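Local coordinates for uncharacterized protein (Bacteroides ovatus, PDB 4DQA) that is of unknown function but probably binds carbohydrate, joining an N-terminal domain of the BT_3987-like family to a concanavalin A-like lectin/glucanase domain, at residues D172-L175 and D176-I180; G182-G185 and V186-R190; G263-G267 and R268-F272. One frame throughout, in Å; residues are numbered along the deposited sequence.

Overall arrangement
All three contacts are local folds of the chain within the concanavalin A-like part, far from the chain's centre and grouped on one side of it. Contact 1 feeds strand 178-180, contact 2 turns back into strand 187-190, and contact 3 leaves the edge strand 264-266. Backbone bonds knit them together: I180 N with L189 O, I180 O with G267 N, and G182 N with Y265 O. Contacts 2 and 3 lie closest, with centres about 9 Å apart. Contact 3 is the most buried and works through an aromatic face; contacts 1 and 2 are partly buried and more polar, one using a side-chain amide and a water, the other a bulge and two water-bridged charges.

Contact 1: D172-L175 and D176-I180; sequences DYFL and DNNTI
N178 lays its carboxamide against the backbone of L175 and meets it with both polar atoms. L175 N gives a hydrogen to N178 OD1 at 2.9 Å, lying in the carbonyl plane on a lone pair. N178 ND2 returns a bond of 2.9 Å to L175 O, but it approaches from above that carbonyl's plane, 49° out of it, so it does not use a lone pair, although both N-H angles are similar. With CG anti to the carbonyl carbon (chi1 -53°), the amide is swung back over the turn. A second acceptor, I191 O, also takes a bond from ND2, which fixes the amide's flip.

N178 OD1 also accepts from a water at 2.7 Å, which donates to Y173 O at 2.7 Å too, tying the start of the loop to the same oxygen. ND2 sits at the edge of the F174 ring, 4.0 Å from CD1, with the ring and amide planes 76° apart. L175 and D176 are exposed at the bend, while N178 is buried. The arrangement is a tight loop, closed by an asparagine side chain bonded to backbone, that leads from strand 163-171 into strand 178-180 of the concanavalin A-like domain.

Contact 2: G182-G185 and V186-R190; sequences GTEG and VMILR
G182-G185 doubles back on V186-R190 as an antiparallel pair broken by a classic beta bulge, in which V186 and M187 both face T183. G182 and I188 form a non-hydrogen-bonded pair; T183 and M187 form a hydrogen-bonded one. T183 O takes two hydrogens, from V186 N at 2.9 Å and from M187 N at 2.9 Å, while T183 N closes the pair on M187 O with a nearly straight bond (170°). The chain changes direction at G182, whose CA makes a CA-H...O contact of 3.4 Å with M187 O.

The side chains of T183 and V186 run alongside each other in the same direction, with T183 CG2 3.9 Å from V186 CB. T183 OG1 instead bonds to P258 O. I188 packs CG1 over G182 CA, and its CG2 lies 3.7 Å from E184 OE1. E184 starts with CG anti to its backbone N (chi1 171°), and a kink at chi2 brings the carboxylate back over I188, near R190.

E184 OE1 stays 4.2 Å from R190 NH1, too far for a salt bridge. Two waters bridge the gap, one donating to OE1 and the other to OE2 of E184, both accepting from R190 NH1 at the guanidinium edge. The direct ionic partners are R277 for E184 and E205 for R190, so the attraction between E184 and R190 is probably solvent-softened and secondary within a charged network.

Contact 3: G263-G267 and R268-F272; sequences GFYIG and RIYGF
Y265 lies with one ring face against the backbone of I269 and Y270, where the chain leaves edge strand 264-266 of the concanavalin A-like domain and enters an inverse gamma turn centred on I269. A type II beta turn, I269 to F272, follows directly. Y270 N stands 3.7 Å above the centre of the Y265 ring, and I269 CA lies over the same face, offset toward the rim. R268 O comes in obliquely, 3.2 Å from Y265 CD1. This is the tight part: the ring is pressed along three successive residues of the loop. It gets there because CG is anti to the carbonyl carbon (chi1 -83°), which sets the ring against the backbone after G267. At the ring's margins, Y265 CD2 touches I269 CG2 at 4.1 Å and Y265 CE1 meets Y270 CB at 3.6 Å, both side chains crossing the tyrosine at a slant. A weak bond from Y270 N to R268 O belongs to the inverse gamma turn, and F272 N to I269 O closes the type II turn.

The outer side is looser. Y270 is exposed, and although its CB touches Y265, its ring stacks with that of Y149. R268, extended from CG to NE, reaches E276 in a salt bridge; the carboxylate of E276 also takes a bond from G271 N and so ties the arginine to the turn. On the inner side of the strand, I266 faces the other way, packing on M283, V286 and L314 between the sheets. Back at the outer rim, CD1 of Y270 stands 3.4 Å above one face of the R268 guanidinium, offset toward its rim, with the ring turned steeply to that plane.

Contact 1: D172-L175 and D176-I180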
loop_
_atom_site.group_PDB
_atom_site.type_symbol
_atom_site.label_atom_id
_atom_site.label_comp_id
_atom_site.label_asym_id
_atom_site.label_seq_id
_atom_site.Cartn_x
_atom_site.Cartn_y
_atom_site.Cartn_z
ATOM N N ASP A 172 -17.693 -8.098 12.518
ATOM C CA ASP A 172 -18.988 -7.661 13.007
ATOM C C ASP A 172 -19.330 -8.310 14.350
ATOM O O ASP A 172 -19.820 -7.646 15.287
ATOM C CB ASP A 172 -20.094 -7.968 11.993
ATOM C CG ASP A 172 -20.084 -7.027 10.791
ATOM O OD1 ASP A 172 -19.658 -5.866 10.924
ATOM O OD2 ASP A 172 -20.551 -7.451 9.720
ATOM N N TYR A 173 -19.119 -9.620 14.418
ATOM C CA TYR A 173 -19.277 -10.383 15.643
ATOM C C TYR A 173 -18.527 -11.694 15.536
ATOM O O TYR A 173 -18.251 -12.192 14.442
ATOM C CB TYR A 173 -20.750 -10.651 15.959
ATOM C CG TYR A 173 -21.547 -11.474 14.975
ATOM C CD1 TYR A 173 -22.197 -10.875 13.917
ATOM C CD2 TYR A 173 -21.731 -12.840 15.177
ATOM C CE1 TYR A 173 -22.996 -11.625 13.056
ATOM C CE2 TYR A 173 -22.538 -13.596 14.332
ATOM C CZ TYR A 173 -23.155 -12.986 13.278
ATOM O OH TYR A 173 -23.986 -13.778 12.487
ATOM N N PHE A 174 -18.197 -12.249 16.697
ATOM C CA PHE A 174 -17.462 -13.492 16.792
ATOM C C PHE A 174 -18.405 -14.616 17.188
ATOM O O PHE A 174 -19.102 -14.548 18.208
ATOM C CB PHE A 174 -16.361 -13.407 17.866
ATOM C CG PHE A 174 -15.313 -12.362 17.605
ATOM C CD1 PHE A 174 -14.222 -12.613 16.792
ATOM C CD2 PHE A 174 -15.410 -11.121 18.218
ATOM C CE1 PHE A 174 -13.282 -11.617 16.541
ATOM C CE2 PHE A 174 -14.471 -10.141 17.988
ATOM C CZ PHE A 174 -13.408 -10.377 17.169
ATOM N N LEU A 175 -18.430 -15.644 16.356
ATOM C CA LEU A 175 -18.953 -16.928 16.773
ATOM C C LEU A 175 -17.798 -17.765 17.336
ATOM O O LEU A 175 -16.697 -17.253 17.527
ATOM C CB LEU A 175 -19.643 -17.607 15.584
ATOM C CG LEU A 175 -20.886 -16.840 15.104
ATOM C CD1 LEU A 175 -21.544 -17.525 13.912
ATOM C CD2 LEU A 175 -21.941 -16.662 16.203
ATOM N N ASP A 176 -18.026 -19.049 17.615
ATOM C CA ASP A 176 -17.001 -19.849 18.282
ATOM C C ASP A 176 -15.722 -19.976 17.455
ATOM O O ASP A 176 -14.627 -20.052 17.996
ATOM C CB ASP A 176 -17.503 -21.278 18.554
ATOM C CG ASP A 176 -18.410 -21.381 19.758
ATOM O OD1 ASP A 176 -18.486 -20.429 20.548
ATOM O OD2 ASP A 176 -19.023 -22.473 19.928
ATOM N N ASN A 177 -15.873 -20.043 16.133
ATOM C CA ASN A 177 -14.764 -20.298 15.214
ATOM C C ASN A 177 -15.122 -19.565 13.919
ATOM O O ASN A 177 -16.156 -19.885 13.314
ATOM C CB ASN A 177 -14.639 -21.811 15.032
ATOM C CG ASN A 177 -13.575 -22.205 14.053
ATOM O OD1 ASN A 177 -13.319 -21.514 13.072
ATOM N ND2 ASN A 177 -12.932 -23.345 14.322
ATOM N N ASN A 178 -14.290 -18.599 13.528
ATOM C CA ASN A 178 -14.562 -17.652 12.451
ATOM C C ASN A 178 -13.445 -17.768 11.408
ATOM O O ASN A 178 -12.316 -17.426 11.695
ATOM C CB ASN A 178 -14.587 -16.251 13.040
ATOM C CG ASN A 178 -15.532 -16.151 14.223
ATOM O OD1 ASN A 178 -16.731 -15.992 14.053
ATOM N ND2 ASN A 178 -14.980 -16.267 15.441
ATOM N N THR A 179 -13.758 -18.295 10.232
ATOM C CA THR A 179 -12.750 -18.534 9.200
ATOM C C THR A 179 -12.261 -17.238 8.574
ATOM O O THR A 179 -13.077 -16.447 8.096
ATOM C CB THR A 179 -13.364 -19.366 8.062
ATOM O OG1 THR A 179 -13.801 -20.600 8.588
ATOM C CG2 THR A 179 -12.362 -19.647 6.957
ATOM N N ILE A 180 -10.948 -17.030 8.527
ATOM C CA ILE A 180 -10.399 -15.960 7.682
ATOM C C ILE A 180 -10.055 -16.564 6.339
ATOM O O ILE A 180 -10.746 -16.313 5.359
ATOM C CB ILE A 180 -9.240 -15.242 8.323
ATOM C CG1 ILE A 180 -9.715 -14.562 9.604
ATOM C CG2 ILE A 180 -8.710 -14.142 7.360
ATOM C CD1 ILE A 180 -8.570 -14.038 10.456
HETATM O O HOH W 1 -17.264 -13.811 12.517
#

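Contact 2: G182-G185 and V186-R190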
loop_
_atom_site.group_PDB
_atom_site.type_symbol
_atom_site.label_atom_id
_atom_site.label_comp_id
_atom_site.label_asym_id
_atom_site.label_seq_id
_atom_site.Cartn_x
_atom_site.Cartn_y
_atom_site.Cartn_z
ATOM N N GLY A 182 -7.776 -20.151 4.279
ATOM C CA GLY A 182 -6.852 -21.261 4.278
ATOM C C GLY A 182 -7.508 -22.580 3.949
ATOM O O GLY A 182 -8.652 -22.604 3.452
ATOM N N THR A 183 -6.792 -23.649 4.276
ATOM C CA THR A 183 -7.177 -24.993 3.944
ATOM C C THR A 183 -7.426 -25.758 5.223
ATOM O O THR A 183 -6.502 -26.126 5.936
ATOM C CB THR A 183 -6.092 -25.641 3.084
ATOM O OG1 THR A 183 -5.875 -24.790 1.948
ATOM C CG2 THR A 183 -6.497 -27.046 2.629
ATOM N N GLU A 184 -8.698 -25.975 5.537
ATOM C CA GLU A 184 -9.075 -26.640 6.776
ATOM C C GLU A 184 -8.424 -28.004 6.918
ATOM O O GLU A 184 -8.382 -28.804 5.975
ATOM C CB GLU A 184 -10.602 -26.741 6.880
ATOM C CG GLU A 184 -11.134 -27.611 8.044
ATOM C CD GLU A 184 -10.749 -27.146 9.425
ATOM O OE1 GLU A 184 -10.258 -26.002 9.561
ATOM O OE2 GLU A 184 -10.932 -27.942 10.379
ATOM N N GLY A 185 -7.857 -28.241 8.102
ATOM C CA GLY A 185 -7.205 -29.495 8.398
ATOM C C GLY A 185 -5.740 -29.490 7.989
ATOM O O GLY A 185 -5.009 -30.410 8.340
ATOM N N VAL A 186 -5.323 -28.444 7.277
ATOM C CA VAL A 186 -3.972 -28.377 6.734
ATOM C C VAL A 186 -3.229 -27.095 7.125
ATOM O O VAL A 186 -2.165 -27.162 7.758
ATOM C CB VAL A 186 -3.999 -28.525 5.199
ATOM C CG1 VAL A 186 -2.599 -28.429 4.610
ATOM C CG2 VAL A 186 -4.659 -29.864 4.806
HETATM N N MSE A 187 -3.781 -25.941 6.764
HETATM C CA MSE A 187 -3.195 -24.644 7.124
HETATM C C MSE A 187 -4.266 -23.568 6.997
HETATM O O MSE A 187 -4.521 -23.057 5.907
HETATM C CB MSE A 187 -1.999 -24.296 6.233
HETATM C CG MSE A 187 -1.243 -23.069 6.669
HETATM SE SE MSE A 187 -0.277 -23.344 8.312
HETATM C CE MSE A 187 0.890 -24.760 7.708
ATOM N N ILE A 188 -4.889 -23.223 8.119
ATOM C CA ILE A 188 -5.972 -22.248 8.088
ATOM C C ILE A 188 -5.761 -21.181 9.176
ATOM O O ILE A 188 -5.305 -21.475 10.284
ATOM C CB ILE A 188 -7.341 -22.966 8.183
ATOM C CG1 ILE A 188 -8.498 -22.035 7.779
ATOM C CG2 ILE A 188 -7.561 -23.510 9.571
ATOM C CD1 ILE A 188 -9.824 -22.741 7.549
ATOM N N LEU A 189 -6.033 -19.937 8.810
ATOM C CA LEU A 189 -6.029 -18.816 9.734
ATOM C C LEU A 189 -7.467 -18.482 10.084
ATOM O O LEU A 189 -8.323 -18.284 9.200
ATOM C CB LEU A 189 -5.328 -17.615 9.105
ATOM C CG LEU A 189 -5.227 -16.354 9.964
ATOM C CD1 LEU A 189 -4.304 -16.617 11.132
ATOM C CD2 LEU A 189 -4.721 -15.186 9.112
ATOM N N ARG A 190 -7.749 -18.502 11.386
ATOM C CA ARG A 190 -9.100 -18.273 11.878
ATOM C C ARG A 190 -9.050 -17.442 13.144
ATOM O O ARG A 190 -7.977 -17.148 13.681
ATOM C CB ARG A 190 -9.784 -19.612 12.149
ATOM C CG ARG A 190 -9.157 -20.427 13.260
ATOM C CD ARG A 190 -9.711 -21.857 13.292
ATOM N NE ARG A 190 -9.177 -22.639 14.403
ATOM C CZ ARG A 190 -9.255 -23.969 14.476
ATOM N NH1 ARG A 190 -9.846 -24.663 13.502
ATOM N NH2 ARG A 190 -8.728 -24.592 15.506
HETATM O O HOH W 2 -11.440 -24.227 11.176
HETATM O O HOH W 3 -10.135 -27.527 12.893
#

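Contact 3: G263-G267 and R268-F272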
loop_
_atom_site.group_PDB
_atom_site.type_symbol
_atom_site.label_atom_id
_atom_site.label_comp_id
_atom_site.label_asym_id
_atom_site.label_seq_id
_atom_site.Cartn_x
_atom_site.Cartn_y
_atom_site.Cartn_z
ATOM N N GLY A 263 -9.769 -28.001 -0.081
ATOM C CA GLY A 263 -8.980 -26.958 -0.666
ATOM C C GLY A 263 -9.144 -25.662 0.100
ATOM O O GLY A 263 -9.641 -25.629 1.232
ATOM N N PHE A 264 -8.723 -24.604 -0.547
ATOM C CA PHE A 264 -8.543 -23.311 0.065
ATOM C C PHE A 264 -9.844 -22.518 0.001
ATOM O O PHE A 264 -10.485 -22.423 -1.050
ATOM C CB PHE A 264 -7.432 -22.572 -0.681
ATOM C CG PHE A 264 -6.888 -21.363 0.018
ATOM C CD1 PHE A 264 -7.535 -20.134 -0.075
ATOM C CD2 PHE A 264 -5.688 -21.418 0.714
ATOM C CE1 PHE A 264 -7.041 -18.996 0.548
ATOM C CE2 PHE A 264 -5.184 -20.269 1.333
ATOM C CZ PHE A 264 -5.848 -19.063 1.238
ATOM N N TYR A 265 -10.200 -21.909 1.120
ATOM C CA TYR A 265 -11.374 -21.046 1.209
ATOM C C TYR A 265 -11.051 -19.743 1.886
ATOM O O TYR A 265 -10.184 -19.687 2.767
ATOM C CB TYR A 265 -12.502 -21.711 2.014
ATOM C CG TYR A 265 -13.345 -22.663 1.201
ATOM C CD1 TYR A 265 -14.348 -22.162 0.378
ATOM C CD2 TYR A 265 -13.121 -24.027 1.203
ATOM C CE1 TYR A 265 -15.129 -23.024 -0.382
ATOM C CE2 TYR A 265 -13.899 -24.902 0.429
ATOM C CZ TYR A 265 -14.897 -24.361 -0.378
ATOM O OH TYR A 265 -15.655 -25.266 -1.129
ATOM N N ILE A 266 -11.785 -18.703 1.492
ATOM C CA ILE A 266 -11.809 -17.429 2.203
ATOM C C ILE A 266 -13.217 -17.242 2.755
ATOM O O ILE A 266 -14.212 -17.440 2.053
ATOM C CB ILE A 266 -11.463 -16.241 1.266
ATOM C CG1 ILE A 266 -10.037 -16.415 0.742
ATOM C CG2 ILE A 266 -11.632 -14.910 1.991
ATOM C CD1 ILE A 266 -9.736 -15.585 -0.495
ATOM N N GLY A 267 -13.326 -16.926 4.043
ATOM C CA GLY A 267 -14.582 -16.474 4.625
ATOM C C GLY A 267 -15.555 -17.514 5.133
ATOM O O GLY A 267 -16.392 -17.175 5.969
ATOM N N ARG A 268 -15.493 -18.745 4.624
ATOM C CA ARG A 268 -16.481 -19.782 4.955
ATOM C C ARG A 268 -15.996 -21.064 4.296
ATOM O O ARG A 268 -15.566 -21.016 3.145
ATOM C CB ARG A 268 -17.862 -19.391 4.409
ATOM C CG ARG A 268 -18.925 -20.464 4.454
ATOM C CD ARG A 268 -20.195 -20.006 3.767
ATOM N NE ARG A 268 -21.188 -21.061 3.659
ATOM C CZ ARG A 268 -22.293 -21.002 2.919
ATOM N NH1 ARG A 268 -22.543 -19.926 2.175
ATOM N NH2 ARG A 268 -23.129 -22.033 2.922
ATOM N N ILE A 269 -15.987 -22.170 5.040
ATOM C CA ILE A 269 -15.514 -23.456 4.532
ATOM C C ILE A 269 -16.747 -24.131 3.971
ATOM O O ILE A 269 -17.413 -24.950 4.623
ATOM C CB ILE A 269 -14.842 -24.321 5.605
ATOM C CG1 ILE A 269 -13.843 -23.489 6.413
ATOM C CG2 ILE A 269 -14.114 -25.455 4.918
ATOM C CD1 ILE A 269 -13.412 -24.180 7.714
ATOM N N TYR A 270 -17.096 -23.762 2.749
ATOM C CA TYR A 270 -18.389 -24.186 2.197
ATOM C C TYR A 270 -18.487 -25.717 2.100
ATOM O O TYR A 270 -17.597 -26.363 1.556
ATOM C CB TYR A 270 -18.527 -23.548 0.810
ATOM C CG TYR A 270 -19.854 -23.733 0.077
ATOM C CD1 TYR A 270 -21.060 -23.751 0.732
ATOM C CD2 TYR A 270 -19.858 -23.832 -1.313
ATOM C CE1 TYR A 270 -22.273 -23.917 0.021
ATOM C CE2 TYR A 270 -21.045 -23.977 -2.003
ATOM C CZ TYR A 270 -22.227 -23.991 -1.330
ATOM O OH TYR A 270 -23.425 -24.154 -2.010
ATOM N N GLY A 271 -19.567 -26.266 2.636
ATOM C CA GLY A 271 -19.800 -27.706 2.541
ATOM C C GLY A 271 -19.067 -28.556 3.570
ATOM O O GLY A 271 -19.146 -29.787 3.520
ATOM N N PHE A 272 -18.360 -27.938 4.511
ATOM C CA PHE A 272 -17.630 -28.738 5.504
ATOM C C PHE A 272 -18.608 -29.300 6.524
ATOM O O PHE A 272 -19.331 -28.553 7.204
ATOM C CB PHE A 272 -16.597 -27.873 6.233
ATOM C CG PHE A 272 -15.629 -28.667 7.067
ATOM C CD1 PHE A 272 -15.050 -29.822 6.582
ATOM C CD2 PHE A 272 -15.274 -28.226 8.327
ATOM C CE1 PHE A 272 -14.142 -30.535 7.354
ATOM C CE2 PHE A 272 -14.364 -28.943 9.088
ATOM C CZ PHE A 272 -13.814 -30.093 8.603
#